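Local coordinates for protein beta-galactosidase (Bacillus circulans subsp. alkalophilus, PDB 3TTY) that hydrolyses terminal beta-galactosidic bonds, with galactose bound in the pocket of its TIM-barrel domain, and assembles as a trimer, at residues W405-A410 and L421-E426; R68-N73 and K137-I142. All blocks are in the same frame, centred on the assembly; numbering follows the deposited sequence.

Contact 1 (W405-A410 and L421-E426); sequences WENRWA and LNYVNE
Arg408 runs past Tyr423 and ends against Val424, joining helix 405-413 to the first turn of helix 423-435. Its CB lies 3.6 Å from Tyr423 CD2, approaching the ring obliquely, and CG passes the same ring carbon at 3.9 Å. With CG anti to the backbone N (chi1 177°) and the chain extended from there to NE, the guanidinium is carried beyond the phenol. Val424 CG2 then sits over the centre of one guanidinium face, 3.5 Å from Arg408 NH1. The polar end is held from beyond these residues: NE pairs with Glu412 one turn on, and NH1 donates to the carbonyl of Phe256. Farther along the same side, toward the hydroxyl, Asn407 ND2 comes within 3.1 Å of Tyr423 CZ, the amide plane turned 85° from the ring. That amide is gripped at both ends by the loop that follows strand 455-458, OD1 accepting from Met463 N and ND2 donating to Val460 O. Asn422 is the N-cap of helix 423-435, its OD1 taking Asn425 N at 2.8 Å. Around this buried junction in the trimerisation domain, helix 284-296 of the barrel reaches Val424 through Phe286, and helix 215-243 packs against Trp409.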
loop_
_atom_site.group_PDB
_atom_site.type_symbol
_atom_site.label_atom_id
_atom_site.label_comp_id
_atom_site.label_asym_id
_atom_site.label_seq_id
_atom_site.Cartn_x
_atom_site.Cartn_y
_atom_site.Cartn_z
ATOM N N TRP A 405 -16.709 12.582 -19.109
ATOM C CA TRP A 405 -15.400 12.522 -18.448
ATOM C C TRP A 405 -15.189 13.613 -17.402
ATOM O O TRP A 405 -14.497 13.384 -16.395
ATOM C CB TRP A 405 -14.235 12.539 -19.462
ATOM C CG TRP A 405 -13.779 11.184 -19.896
ATOM C CD1 TRP A 405 -12.778 10.436 -19.344
ATOM C CD2 TRP A 405 -14.305 10.408 -20.985
ATOM N NE1 TRP A 405 -12.645 9.239 -20.025
ATOM C CE2 TRP A 405 -13.566 9.202 -21.038
ATOM C CE3 TRP A 405 -15.315 10.625 -21.933
ATOM C CZ2 TRP A 405 -13.818 8.207 -21.991
ATOM C CZ3 TRP A 405 -15.561 9.634 -22.883
ATOM C CH2 TRP A 405 -14.819 8.441 -22.902
ATOM N N GLU A 406 -15.762 14.795 -17.636
ATOM C CA GLU A 406 -15.554 15.936 -16.734
ATOM C C GLU A 406 -16.356 15.705 -15.471
ATOM O O GLU A 406 -15.887 15.952 -14.358
ATOM C CB GLU A 406 -15.933 17.262 -17.396
ATOM C CG GLU A 406 -14.996 17.662 -18.542
ATOM C CD GLU A 406 -15.295 19.036 -19.137
ATOM O OE1 GLU A 406 -16.480 19.416 -19.216
ATOM O OE2 GLU A 406 -14.336 19.741 -19.533
ATOM N N ASN A 407 -17.568 15.202 -15.646
ATOM C CA ASN A 407 -18.356 14.747 -14.509
ATOM C C ASN A 407 -17.585 13.690 -13.706
ATOM O O ASN A 407 -17.544 13.737 -12.475
ATOM C CB ASN A 407 -19.677 14.168 -15.002
ATOM C CG ASN A 407 -20.561 13.688 -13.875
ATOM O OD1 ASN A 407 -20.732 14.382 -12.875
ATOM N ND2 ASN A 407 -21.139 12.490 -14.032
ATOM N N ARG A 408 -16.971 12.740 -14.414
ATOM C CA ARG A 408 -16.174 11.699 -13.774
ATOM C C ARG A 408 -15.024 12.272 -12.940
ATOM O O ARG A 408 -14.851 11.912 -11.776
ATOM C CB ARG A 408 -15.621 10.727 -14.818
ATOM C CG ARG A 408 -14.719 9.655 -14.224
ATOM C CD ARG A 408 -14.435 8.522 -15.210
ATOM N NE ARG A 408 -13.654 7.440 -14.609
ATOM C CZ ARG A 408 -13.268 6.343 -15.263
ATOM N NH1 ARG A 408 -13.593 6.181 -16.540
ATOM N NH2 ARG A 408 -12.550 5.414 -14.648
ATOM N N TRP A 409 -14.230 13.152 -13.543
ATOM C CA TRP A 409 -13.121 13.790 -12.842
ATOM C C TRP A 409 -13.565 14.507 -11.565
ATOM O O TRP A 409 -12.955 14.337 -10.498
ATOM C CB TRP A 409 -12.424 14.792 -13.754
ATOM C CG TRP A 409 -11.714 14.171 -14.919
ATOM C CD1 TRP A 409 -11.264 12.882 -15.019
ATOM C CD2 TRP A 409 -11.381 14.811 -16.157
ATOM N NE1 TRP A 409 -10.668 12.691 -16.241
ATOM C CE2 TRP A 409 -10.724 13.858 -16.957
ATOM C CE3 TRP A 409 -11.576 16.100 -16.663
ATOM C CZ2 TRP A 409 -10.244 14.155 -18.233
ATOM C CZ3 TRP A 409 -11.117 16.392 -17.923
ATOM C CH2 TRP A 409 -10.449 15.425 -18.699
ATOM N N ALA A 410 -14.612 15.318 -11.671
ATOM C CA ALA A 410 -15.124 16.020 -10.492
ATOM C C ALA A 410 -15.590 15.043 -9.398
ATOM O O ALA A 410 -15.247 15.207 -8.217
ATOM C CB ALA A 410 -16.234 16.983 -10.872
ATOM N N LEU A 421 -18.586 5.330 -3.530
ATOM C CA LEU A 421 -19.214 5.788 -4.769
ATOM C C LEU A 421 -18.239 5.652 -5.917
ATOM O O LEU A 421 -17.157 6.242 -5.913
ATOM C CB LEU A 421 -19.719 7.236 -4.663
ATOM C CG LEU A 421 -20.348 7.831 -5.931
ATOM C CD1 LEU A 421 -21.563 7.025 -6.390
ATOM C CD2 LEU A 421 -20.698 9.323 -5.752
ATOM N N ASN A 422 -18.619 4.842 -6.891
ATOM C CA ASN A 422 -17.814 4.660 -8.085
ATOM C C ASN A 422 -18.675 4.991 -9.292
ATOM O O ASN A 422 -19.650 4.285 -9.583
ATOM C CB ASN A 422 -17.295 3.219 -8.141
ATOM C CG ASN A 422 -16.463 2.939 -9.375
ATOM O OD1 ASN A 422 -16.920 3.117 -10.505
ATOM N ND2 ASN A 422 -15.230 2.489 -9.163
ATOM N N TYR A 423 -18.335 6.083 -9.971
ATOM C CA TYR A 423 -19.152 6.605 -11.072
ATOM C C TYR A 423 -19.421 5.564 -12.143
ATOM O O TYR A 423 -20.580 5.291 -12.483
ATOM C CB TYR A 423 -18.491 7.833 -11.694
ATOM C CG TYR A 423 -19.212 8.445 -12.885
ATOM C CD1 TYR A 423 -20.573 8.706 -12.847
ATOM C CD2 TYR A 423 -18.507 8.810 -14.027
ATOM C CE1 TYR A 423 -21.225 9.296 -13.930
ATOM C CE2 TYR A 423 -19.136 9.402 -15.104
ATOM C CZ TYR A 423 -20.496 9.641 -15.050
ATOM O OH TYR A 423 -21.121 10.206 -16.134
ATOM N N VAL A 424 -18.351 4.989 -12.679
ATOM C CA VAL A 424 -18.491 4.013 -13.749
ATOM C C VAL A 424 -19.321 2.805 -13.305
ATOM O O VAL A 424 -20.165 2.313 -14.072
ATOM C CB VAL A 424 -17.119 3.580 -14.339
ATOM C CG1 VAL A 424 -17.291 2.436 -15.300
ATOM C CG2 VAL A 424 -16.442 4.766 -15.032
ATOM N N ASN A 425 -19.113 2.341 -12.074
ATOM C CA ASN A 425 -19.905 1.217 -11.563
ATOM C C ASN A 425 -21.408 1.523 -11.621
ATOM O O ASN A 425 -22.207 0.686 -12.054
ATOM C CB ASN A 425 -19.502 0.826 -10.131
ATOM C CG ASN A 425 -18.228 -0.024 -10.082
ATOM O OD1 ASN A 425 -17.686 -0.285 -9.003
ATOM N ND2 ASN A 425 -17.743 -0.451 -11.246
ATOM N N GLU A 426 -21.788 2.719 -11.174
ATOM C CA GLU A 426 -23.187 3.144 -11.218
ATOM C C GLU A 426 -23.697 3.226 -12.646
ATOM O O GLU A 426 -24.779 2.735 -12.936
ATOM C CB GLU A 426 -23.390 4.479 -10.499
ATOM C CG GLU A 426 -22.989 4.446 -9.045
ATOM C CD GLU A 426 -23.790 3.430 -8.237
ATOM O OE1 GLU A 426 -25.044 3.495 -8.233
ATOM O OE2 GLU A 426 -23.160 2.558 -7.604
#

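Contact 2 (R68-N73 and K137-I142); sequences RLTKEN and KDHPQI
Thr70 turns its side chain onto Gln141 and His139, meeting each of them with OG1. This oxygen is 3.0 Å from His139 CE1, at the edge of the imidazole and near its plane, and 3.2 Å from Gln141 CG. The methyl group adds an apolar touch, CG2 lying 3.6 Å from the same Gln141 CG. Beside this group, the amide of Asn73, on the solvent side, comes beside that of the buried Gln141, with Asn73 ND2 3.5 Å from Gln141 NE2 and the two planes inclined at 47°. Asn73 points its first side-chain bond away from the loop, yet its amide swings back to reach Gln141.

These residues belong to two successive beta-alpha units of the TIM barrel: helix 60-71 leads into strand 75-79, while segment 137-142 links helix 119-135 to the adjacent parallel strand 142-146. The helix ends in a Schellman motif at Asn73, whose positive phi (55°) turns the chain toward the strand; Asn73 N bonds back to Thr70 O at 2.8 Å. Thr70 OG1 is held by the carbonyl of Ile66, one turn earlier in the helix. His139 is held through ND1, which accepts Gln141 N at 3.2 Å almost in the ring plane, and this local bond probably helps keep the CE1 edge turned toward Thr70. A bend at chi2 (-56°) folds the Gln141 amide toward Asn73 while CG stays against Thr70; NE2 donates to the carbonyl of Ile74, just before strand 75-79, while the Gln141 backbone pairs with Leu76. Farther round the helix, Arg68 NH1 forms a salt bridge with Glu72 OE2 at 2.7 Å, in the guanidinium plane and on the anti lone pair of the carboxylate. Each partner has a further tie to helix 22-35, Arg68 through Glu26 and Glu72 through Asn33.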
loop_
_atom_site.group_PDB
_atom_site.type_symbol
_atom_site.label_atom_id
_atom_site.label_comp_id
_atom_site.label_asym_id
_atom_site.label_seq_id
_atom_site.Cartn_x
_atom_site.Cartn_y
_atom_site.Cartn_z
ATOM N N ARG A 68 6.796 -5.596 -49.598
ATOM C CA ARG A 68 6.533 -7.018 -49.419
ATOM C C ARG A 68 5.063 -7.324 -49.150
ATOM O O ARG A 68 4.499 -8.256 -49.726
ATOM C CB ARG A 68 7.394 -7.612 -48.304
ATOM C CG ARG A 68 7.207 -9.138 -48.173
ATOM C CD ARG A 68 7.646 -9.837 -49.465
ATOM N NE ARG A 68 7.349 -11.272 -49.494
ATOM C CZ ARG A 68 6.197 -11.798 -49.908
ATOM N NH1 ARG A 68 5.201 -11.017 -50.324
ATOM N NH2 ARG A 68 6.039 -13.114 -49.904
ATOM N N LEU A 69 4.458 -6.546 -48.258
ATOM C CA LEU A 69 3.046 -6.682 -47.934
ATOM C C LEU A 69 2.156 -6.338 -49.127
ATOM O O LEU A 69 1.127 -6.977 -49.364
ATOM C CB LEU A 69 2.691 -5.770 -46.758
ATOM C CG LEU A 69 3.259 -6.170 -45.391
ATOM C CD1 LEU A 69 3.238 -4.968 -44.456
ATOM C CD2 LEU A 69 2.465 -7.321 -44.804
ATOM N N THR A 70 2.543 -5.305 -49.861
ATOM C CA THR A 70 1.801 -4.898 -51.042
ATOM C C THR A 70 1.752 -6.053 -52.050
ATOM O O THR A 70 0.746 -6.254 -52.720
ATOM C CB THR A 70 2.424 -3.641 -51.675
ATOM O OG1 THR A 70 2.291 -2.547 -50.762
ATOM C CG2 THR A 70 1.717 -3.282 -52.977
ATOM N N LYS A 71 2.837 -6.821 -52.126
ATOM C CA LYS A 71 2.890 -8.001 -52.984
ATOM C C LYS A 71 1.788 -9.008 -52.636
ATOM O O LYS A 71 1.220 -9.647 -53.523
ATOM C CB LYS A 71 4.274 -8.646 -52.905
ATOM C CG LYS A 71 4.683 -9.415 -54.140
ATOM C CD LYS A 71 6.207 -9.552 -54.242
ATOM C CE LYS A 71 6.800 -10.343 -53.070
ATOM N NZ LYS A 71 8.307 -10.388 -53.088
ATOM N N GLU A 72 1.471 -9.133 -51.349
ATOM C CA GLU A 72 0.377 -9.999 -50.903
ATOM C C GLU A 72 -0.959 -9.272 -50.913
ATOM O O GLU A 72 -1.960 -9.814 -50.459
ATOM C CB GLU A 72 0.632 -10.506 -49.483
ATOM C CG GLU A 72 1.911 -11.276 -49.337
ATOM C CD GLU A 72 1.995 -12.383 -50.349
ATOM O OE1 GLU A 72 0.983 -13.082 -50.540
ATOM O OE2 GLU A 72 3.056 -12.539 -50.973
ATOM N N ASN A 73 -0.971 -8.039 -51.409
ATOM C CA ASN A 73 -2.182 -7.216 -51.382
ATOM C C ASN A 73 -2.762 -7.072 -49.966
ATOM O O ASN A 73 -3.975 -6.964 -49.775
ATOM C CB ASN A 73 -3.238 -7.733 -52.380
ATOM C CG ASN A 73 -4.384 -6.731 -52.602
ATOM O OD1 ASN A 73 -5.561 -7.108 -52.616
ATOM N ND2 ASN A 73 -4.040 -5.448 -52.767
ATOM N N LYS A 137 3.004 9.300 -50.077
ATOM C CA LYS A 137 1.793 10.036 -50.457
ATOM C C LYS A 137 1.047 9.407 -51.624
ATOM O O LYS A 137 -0.150 9.623 -51.791
ATOM C CB LYS A 137 2.123 11.491 -50.803
ATOM C CG LYS A 137 3.008 11.654 -52.032
ATOM C CD LYS A 137 3.299 13.116 -52.300
ATOM C CE LYS A 137 4.272 13.294 -53.458
ATOM N NZ LYS A 137 3.612 13.120 -54.791
ATOM N N ASP A 138 1.751 8.626 -52.430
ATOM C CA ASP A 138 1.130 8.024 -53.600
ATOM C C ASP A 138 0.997 6.526 -53.475
ATOM O O ASP A 138 0.666 5.846 -54.447
ATOM C CB ASP A 138 1.922 8.375 -54.862
ATOM C CG ASP A 138 1.859 9.854 -55.184
ATOM O OD1 ASP A 138 2.901 10.422 -55.575
ATOM O OD2 ASP A 138 0.769 10.448 -55.019
ATOM N N HIS A 139 1.266 6.003 -52.284
ATOM C CA HIS A 139 1.178 4.570 -52.101
ATOM C C HIS A 139 -0.270 4.156 -51.896
ATOM O O HIS A 139 -0.948 4.681 -51.015
ATOM C CB HIS A 139 2.061 4.072 -50.962
ATOM C CG HIS A 139 2.434 2.629 -51.099
ATOM N ND1 HIS A 139 1.510 1.610 -50.998
ATOM C CD2 HIS A 139 3.623 2.035 -51.364
ATOM C CE1 HIS A 139 2.116 0.450 -51.181
ATOM N NE2 HIS A 139 3.398 0.680 -51.403
ATOM N N PRO A 140 -0.740 3.223 -52.739
ATOM C CA PRO A 140 -2.118 2.735 -52.858
ATOM C C PRO A 140 -2.610 1.875 -51.693
ATOM O O PRO A 140 -3.822 1.779 -51.506
ATOM C CB PRO A 140 -2.070 1.877 -54.133
ATOM C CG PRO A 140 -0.642 1.426 -54.224
ATOM C CD PRO A 140 0.156 2.599 -53.731
ATOM N N GLN A 141 -1.701 1.263 -50.938
ATOM C CA GLN A 141 -2.089 0.279 -49.927
ATOM C C GLN A 141 -2.469 0.893 -48.580
ATOM O O GLN A 141 -3.176 0.268 -47.779
ATOM C CB GLN A 141 -0.970 -0.742 -49.717
ATOM C CG GLN A 141 -0.782 -1.699 -50.859
ATOM C CD GLN A 141 -2.053 -2.449 -51.185
ATOM O OE1 GLN A 141 -2.734 -2.133 -52.157
ATOM N NE2 GLN A 141 -2.386 -3.448 -50.365
ATOM N N ILE A 142 -2.000 2.109 -48.329
ATOM C CA ILE A 142 -2.245 2.769 -47.048
ATOM C C ILE A 142 -3.694 3.204 -46.912
ATOM O O ILE A 142 -4.157 4.084 -47.626
ATOM C CB ILE A 142 -1.337 3.991 -46.869
ATOM C CG1 ILE A 142 0.129 3.582 -47.020
ATOM C CG2 ILE A 142 -1.592 4.639 -45.525
ATOM C CD1 ILE A 142 1.100 4.741 -46.925
#

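Overall arrangement
Contact 2 comes first along the chain and closes before contact 1 opens, so the two are in series. They lie on opposite sides of the chain's centre, with centres 44 Å apart and nearest atoms about 26 Å apart, and share no helix or strand. Contact 2 lies on the outside of the barrel domain, where the chain enters neighbouring strands 75-79 and 142-146. The centre of contact 1 lies about 13 Å from the centre of the chain; it pairs helices 405-413 and 423-435 of the trimerisation domain, where barrel helices 215-243 and 284-296 also reach it. One contact thus ties together successive units of the galactose-binding barrel; the other lies where that barrel meets the following domain.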